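Local structure of myroilysin (5CZW) at residues Q69-Y74 against T134-F139; G120-D123 against T129-S132. The protein probably acts as a zinc-dependent endopeptidase of the astacin family, held here in an inhibited form with its propeptide bound at the metal. The protein carries 1 engineered substitution. All coordinates share one frame; numbering follows the deposited sequence.

Contact 1 (Q69-Y74 against T134-F139); sequences QEWSNY and TVIHEF. With ZN (zinc ion), chain B.
Trp71 points its indole N-H into the helix that carries two of the zinc ligands and gives it to the backbone carbonyl of Ile136. NE1 of Trp71 lies 3.0 Å from O of Ile136, with an N-H...O angle of 148°. The oxygen sits at the indole edge, only 5° out of the ring plane, and the donor arrives in the carbonyl plane on a lone pair. This bond satisfies the buried indole nitrogen and helps fix the rotation of the ring about its CB-CG bond. The Ile136 side chain crosses the indole obliquely: its CG2, anti to the backbone N, comes to 3.5 Å from NE1 of Trp71 and 3.7 Å from CE2. CD1 of Ile136, at the end of an extended chain, reaches back to 4.2 Å from CB of Glu70. One turn on, Phe139 offers its CB rather than its ring, and this carbon approaches CD1 of Trp71 obliquely at 3.7 Å; the phenyl ring turns away. Residues 71-73 are 3-10 in form, and a weak bond joins ND2 of Asn73 to OE2 of Glu70. Next to Ile136, His137 leaves the contact, and its NE2 binds the zinc ion at 2.3 Å, joined by His141 and His147 of the same HExxHxxGxxH motif and, as fourth ligand, by Cys23 of the propeptide, consistent with a cysteine switch. The contact thus backs the active-site helix 128-143 on a flank turned away from the metal. Helix 231-235 packs on Trp71 through Ile232, while Phe139 meets Phe79 of strand 78-81 edge-to-face and also touches Met117 of strand 117-118.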
loop_
_atom_site.group_PDB
_atom_site.type_symbol
_atom_site.label_atom_id
_atom_site.label_comp_id
_atom_site.label_asym_id
_atom_site.label_seq_id
_atom_site.Cartn_x
_atom_site.Cartn_y
_atom_site.Cartn_z
ATOM N N GLN A 69 -12.828 -6.181 -1.589
ATOM C CA GLN A 69 -13.482 -7.406 -1.952
ATOM C C GLN A 69 -13.561 -7.592 -3.443
ATOM O O GLN A 69 -13.815 -8.739 -3.889
ATOM C CB GLN A 69 -14.871 -7.467 -1.289
ATOM C CG GLN A 69 -14.701 -7.482 0.216
ATOM C CD GLN A 69 -15.963 -7.774 1.008
ATOM O OE1 GLN A 69 -17.017 -7.187 0.753
ATOM N NE2 GLN A 69 -15.820 -8.606 2.044
ATOM N N GLU A 70 -13.178 -6.621 -4.222
ATOM C CA GLU A 70 -13.086 -6.812 -5.656
ATOM C C GLU A 70 -12.076 -7.924 -6.021
ATOM O O GLU A 70 -12.242 -8.607 -6.946
ATOM C CB GLU A 70 -12.626 -5.522 -6.324
ATOM C CG GLU A 70 -13.726 -4.688 -6.844
ATOM C CD GLU A 70 -14.473 -5.345 -8.059
ATOM O OE1 GLU A 70 -15.660 -5.185 -8.117
ATOM O OE2 GLU A 70 -13.893 -6.044 -8.966
ATOM N N TRP A 71 -10.992 -8.050 -5.299
ATOM C CA TRP A 71 -10.025 -9.048 -5.614
ATOM C C TRP A 71 -10.602 -10.490 -5.608
ATOM O O TRP A 71 -10.127 -11.333 -6.349
ATOM C CB TRP A 71 -8.938 -9.040 -4.528
ATOM C CG TRP A 71 -7.941 -7.964 -4.750
ATOM C CD1 TRP A 71 -7.806 -6.837 -3.974
ATOM C CD2 TRP A 71 -6.927 -7.903 -5.752
ATOM N NE1 TRP A 71 -6.750 -6.096 -4.453
ATOM C CE2 TRP A 71 -6.170 -6.736 -5.512
ATOM C CE3 TRP A 71 -6.518 -8.767 -6.772
ATOM C CZ2 TRP A 71 -5.065 -6.381 -6.314
ATOM C CZ3 TRP A 71 -5.382 -8.437 -7.552
ATOM C CH2 TRP A 71 -4.660 -7.194 -7.265
ATOM N N SER A 72 -11.629 -10.700 -4.796
ATOM C CA SER A 72 -12.187 -12.035 -4.705
ATOM C C SER A 72 -12.951 -12.455 -5.928
ATOM O O SER A 72 -13.269 -13.654 -6.048
ATOM C CB SER A 72 -13.069 -12.122 -3.497
ATOM O OG SER A 72 -12.266 -11.854 -2.367
ATOM N N ASN A 73 -13.240 -11.502 -6.812
ATOM C CA ASN A 73 -13.786 -11.893 -8.132
ATOM C C ASN A 73 -12.857 -12.718 -8.994
ATOM O O ASN A 73 -13.295 -13.338 -9.986
ATOM C CB ASN A 73 -14.298 -10.623 -8.829
ATOM C CG ASN A 73 -15.524 -10.042 -8.109
ATOM O OD1 ASN A 73 -16.264 -10.780 -7.401
ATOM N ND2 ASN A 73 -15.727 -8.741 -8.211
ATOM N N TYR A 74 -11.571 -12.717 -8.685
ATOM C CA TYR A 74 -10.551 -13.276 -9.509
ATOM C C TYR A 74 -9.681 -14.232 -8.723
ATOM O O TYR A 74 -9.219 -15.220 -9.257
ATOM C CB TYR A 74 -9.683 -12.132 -10.146
ATOM C CG TYR A 74 -10.578 -11.146 -10.833
ATOM C CD1 TYR A 74 -11.114 -11.478 -12.063
ATOM C CD2 TYR A 74 -10.951 -9.941 -10.235
ATOM C CE1 TYR A 74 -11.962 -10.602 -12.695
ATOM C CE2 TYR A 74 -11.771 -9.063 -10.896
ATOM C CZ TYR A 74 -12.303 -9.413 -12.103
ATOM O OH TYR A 74 -13.192 -8.538 -12.759
ATOM N N THR A 134 -6.478 3.170 -4.661
ATOM C CA THR A 134 -5.551 3.024 -3.499
ATOM C C THR A 134 -5.952 1.757 -2.650
ATOM O O THR A 134 -5.056 0.992 -2.188
ATOM C CB THR A 134 -5.506 4.300 -2.705
ATOM O OG1 THR A 134 -4.811 5.286 -3.499
ATOM C CG2 THR A 134 -4.782 4.120 -1.336
ATOM N N VAL A 135 -7.264 1.477 -2.539
ATOM C CA VAL A 135 -7.678 0.320 -1.759
ATOM C C VAL A 135 -7.262 -0.953 -2.509
ATOM O O VAL A 135 -6.620 -1.862 -1.933
ATOM C CB VAL A 135 -9.172 0.286 -1.437
ATOM C CG1 VAL A 135 -9.553 -1.004 -0.773
ATOM C CG2 VAL A 135 -9.484 1.481 -0.565
ATOM N N ILE A 136 -7.628 -1.083 -3.775
ATOM C CA ILE A 136 -7.266 -2.284 -4.513
ATOM C C ILE A 136 -5.750 -2.441 -4.517
ATOM O O ILE A 136 -5.280 -3.530 -4.299
ATOM C CB ILE A 136 -7.841 -2.279 -5.957
ATOM C CG1 ILE A 136 -9.364 -2.162 -5.855
ATOM C CG2 ILE A 136 -7.441 -3.508 -6.739
ATOM C CD1 ILE A 136 -10.094 -2.314 -7.151
ATOM N N HIS A 137 -5.025 -1.369 -4.721
ATOM C CA HIS A 137 -3.567 -1.447 -4.682
ATOM C C HIS A 137 -2.970 -2.011 -3.358
ATOM O O HIS A 137 -2.180 -2.919 -3.366
ATOM C CB HIS A 137 -3.039 -0.070 -4.981
ATOM C CG HIS A 137 -1.564 0.016 -5.079
ATOM N ND1 HIS A 137 -0.946 -0.011 -6.288
ATOM C CD2 HIS A 137 -0.602 0.230 -4.161
ATOM C CE1 HIS A 137 0.331 0.121 -6.127
ATOM N NE2 HIS A 137 0.557 0.330 -4.859
ATOM N N GLU A 138 -3.394 -1.430 -2.258
ATOM C CA GLU A 138 -2.884 -1.897 -0.978
ATOM C C GLU A 138 -3.274 -3.277 -0.682
ATOM O O GLU A 138 -2.467 -4.051 -0.123
ATOM C CB GLU A 138 -3.271 -0.934 0.188
ATOM C CG GLU A 138 -2.650 0.486 0.130
ATOM C CD GLU A 138 -1.136 0.552 -0.116
ATOM O OE1 GLU A 138 -0.400 -0.383 0.194
ATOM O OE2 GLU A 138 -0.706 1.659 -0.644
ATOM N N PHE A 139 -4.530 -3.670 -1.055
ATOM C CA PHE A 139 -4.914 -5.082 -0.916
ATOM C C PHE A 139 -4.171 -6.038 -1.823
ATOM O O PHE A 139 -3.959 -7.241 -1.485
ATOM C CB PHE A 139 -6.454 -5.233 -0.892
ATOM C CG PHE A 139 -7.038 -4.981 0.484
ATOM C CD1 PHE A 139 -7.370 -3.653 0.856
ATOM C CD2 PHE A 139 -7.188 -5.938 1.456
ATOM C CE1 PHE A 139 -7.856 -3.356 2.161
ATOM C CE2 PHE A 139 -7.737 -5.634 2.725
ATOM C CZ PHE A 139 -8.048 -4.329 3.058
HETATM ZN ZN ZN B . 2.281 0.100 -3.337
#

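Contact 2 (G120-D123 against T129-S132); sequences GWFD and TEFS. Engineered in segment 129-132: Thr129 (natural residue Ala).
Phe122 and Phe131 form the tight part of this contact, an edge-to-face aromatic pair with ring planes at 54° and centroids 4.7 Å apart. CD1 of Phe131 stands over the centre of the Phe122 ring, 3.7 Å above its plane, and CE1 of Phe131 meets CG of Phe122 at 3.7 Å. Val60 of helix 58-63 touches both rings, and Phe119 stacks on Phe122. The looser side lies at Asp123, an exposed residue whose side chain turns from the helix and is held by its own loop, OD1 taking a bond from Ser125 N. O of Asp123 still approaches CZ of Phe131, at 3.7 Å. Trp121 brings a polar contact: its indole NE1 donates to OE2 of Glu130 at 2.7 Å in a fairly straight bond. The oxygen lies near the indole plane, whereas the donor meets the carboxylate on its anti side, 35° out of its plane. With CG between the backbone N and the carbonyl carbon (chi1 59°), Trp121 sends its ring toward Glu130, whose chain bends at chi2 to meet it. Glu130 OE2 is also hydrogen-bonded to Thr134 OG1 and forms a salt bridge with Arg133. A buried carboxylate oxygen so gripped is probably kept ionised, and it ties the loop to the start of the zinc-binding helix.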
loop_
_atom_site.group_PDB
_atom_site.type_symbol
_atom_site.label_atom_id
_atom_site.label_comp_id
_atom_site.label_asym_id
_atom_site.label_seq_id
_atom_site.Cartn_x
_atom_site.Cartn_y
_atom_site.Cartn_z
ATOM N N GLY A 120 -3.444 6.681 4.163
ATOM C CA GLY A 120 -3.006 7.971 4.680
ATOM C C GLY A 120 -3.726 9.219 4.235
ATOM O O GLY A 120 -3.321 10.302 4.701
ATOM N N TRP A 121 -4.650 9.110 3.290
ATOM C CA TRP A 121 -5.271 10.318 2.703
ATOM C C TRP A 121 -6.734 10.258 2.343
ATOM O O TRP A 121 -7.240 11.196 1.644
ATOM C CB TRP A 121 -4.469 10.775 1.497
ATOM C CG TRP A 121 -4.323 9.760 0.365
ATOM C CD1 TRP A 121 -5.251 9.422 -0.539
ATOM C CD2 TRP A 121 -3.188 8.914 0.089
ATOM N NE1 TRP A 121 -4.790 8.465 -1.382
ATOM C CE2 TRP A 121 -3.516 8.128 -1.005
ATOM C CE3 TRP A 121 -1.919 8.756 0.672
ATOM C CZ2 TRP A 121 -2.617 7.198 -1.553
ATOM C CZ3 TRP A 121 -1.034 7.891 0.119
ATOM C CH2 TRP A 121 -1.379 7.122 -0.974
ATOM N N PHE A 122 -7.452 9.286 2.808
ATOM C CA PHE A 122 -8.861 9.217 2.512
ATOM C C PHE A 122 -9.641 10.156 3.472
ATOM O O PHE A 122 -9.287 10.364 4.646
ATOM C CB PHE A 122 -9.380 7.805 2.630
ATOM C CG PHE A 122 -8.843 6.804 1.663
ATOM C CD1 PHE A 122 -8.398 7.131 0.409
ATOM C CD2 PHE A 122 -8.858 5.478 2.034
ATOM C CE1 PHE A 122 -7.951 6.149 -0.456
ATOM C CE2 PHE A 122 -8.506 4.527 1.160
ATOM C CZ PHE A 122 -8.081 4.881 -0.116
ATOM N N ASP A 123 -10.745 10.687 2.956
ATOM C CA ASP A 123 -11.741 11.429 3.776
ATOM C C ASP A 123 -13.068 11.315 3.035
ATOM O O ASP A 123 -13.168 10.571 2.076
ATOM C CB ASP A 123 -11.332 12.879 3.958
ATOM C CG ASP A 123 -11.209 13.655 2.632
ATOM O OD1 ASP A 123 -12.112 13.529 1.734
ATOM O OD2 ASP A 123 -10.157 14.366 2.443
ATOM N N THR A 129 -12.795 6.865 -7.746
ATOM C CA THR A 129 -11.624 6.387 -8.419
ATOM C C THR A 129 -10.435 6.322 -7.485
ATOM O O THR A 129 -9.638 5.377 -7.533
ATOM C CB THR A 129 -11.259 7.300 -9.577
ATOM O OG1 THR A 129 -12.294 7.201 -10.525
ATOM C CG2 THR A 129 -10.012 6.765 -10.232
ATOM N N GLU A 130 -10.329 7.285 -6.606
ATOM C CA GLU A 130 -9.192 7.299 -5.671
ATOM C C GLU A 130 -9.338 6.200 -4.649
ATOM O O GLU A 130 -8.342 5.541 -4.326
ATOM C CB GLU A 130 -9.065 8.619 -4.989
ATOM C CG GLU A 130 -7.921 8.690 -3.993
ATOM C CD GLU A 130 -6.576 8.294 -4.544
ATOM O OE1 GLU A 130 -6.318 8.464 -5.783
ATOM O OE2 GLU A 130 -5.728 7.734 -3.769
ATOM N N PHE A 131 -10.568 5.930 -4.181
ATOM C CA PHE A 131 -10.735 4.792 -3.280
ATOM C C PHE A 131 -10.360 3.506 -4.006
ATOM O O PHE A 131 -9.621 2.643 -3.477
ATOM C CB PHE A 131 -12.131 4.615 -2.705
ATOM C CG PHE A 131 -12.523 5.557 -1.599
ATOM C CD1 PHE A 131 -11.976 5.441 -0.306
ATOM C CD2 PHE A 131 -13.542 6.480 -1.794
ATOM C CE1 PHE A 131 -12.375 6.300 0.732
ATOM C CE2 PHE A 131 -13.935 7.304 -0.761
ATOM C CZ PHE A 131 -13.371 7.213 0.509
ATOM N N SER A 132 -10.874 3.343 -5.208
ATOM C CA SER A 132 -10.651 2.142 -5.971
ATOM C C SER A 132 -9.148 1.940 -6.221
ATOM O O SER A 132 -8.567 0.839 -5.972
ATOM C CB SER A 132 -11.396 2.201 -7.345
ATOM O OG SER A 132 -11.159 0.974 -8.080
#

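How the contacts relate
From the N terminus, the chain passes strand 48-54 and helix 58-63 and enters residues 69-74, the first half of contact 1. It then runs through the other four strands, ending with 117-118, and the loop behind that last strand supplies residues 120-123 of contact 2. With five residues between, helix 128-143 gives 129-132, closing this short loop; just beyond, on the same helix, 134-139 closes the long one. Contact 2 therefore lies wholly within the loop of contact 1. Their centres are about 13 Å apart, yet they touch: Thr134 packs on Trp121 and Phe122, and Val135 on Phe122. Together they tie two loops to successive turns of the zinc-binding helix.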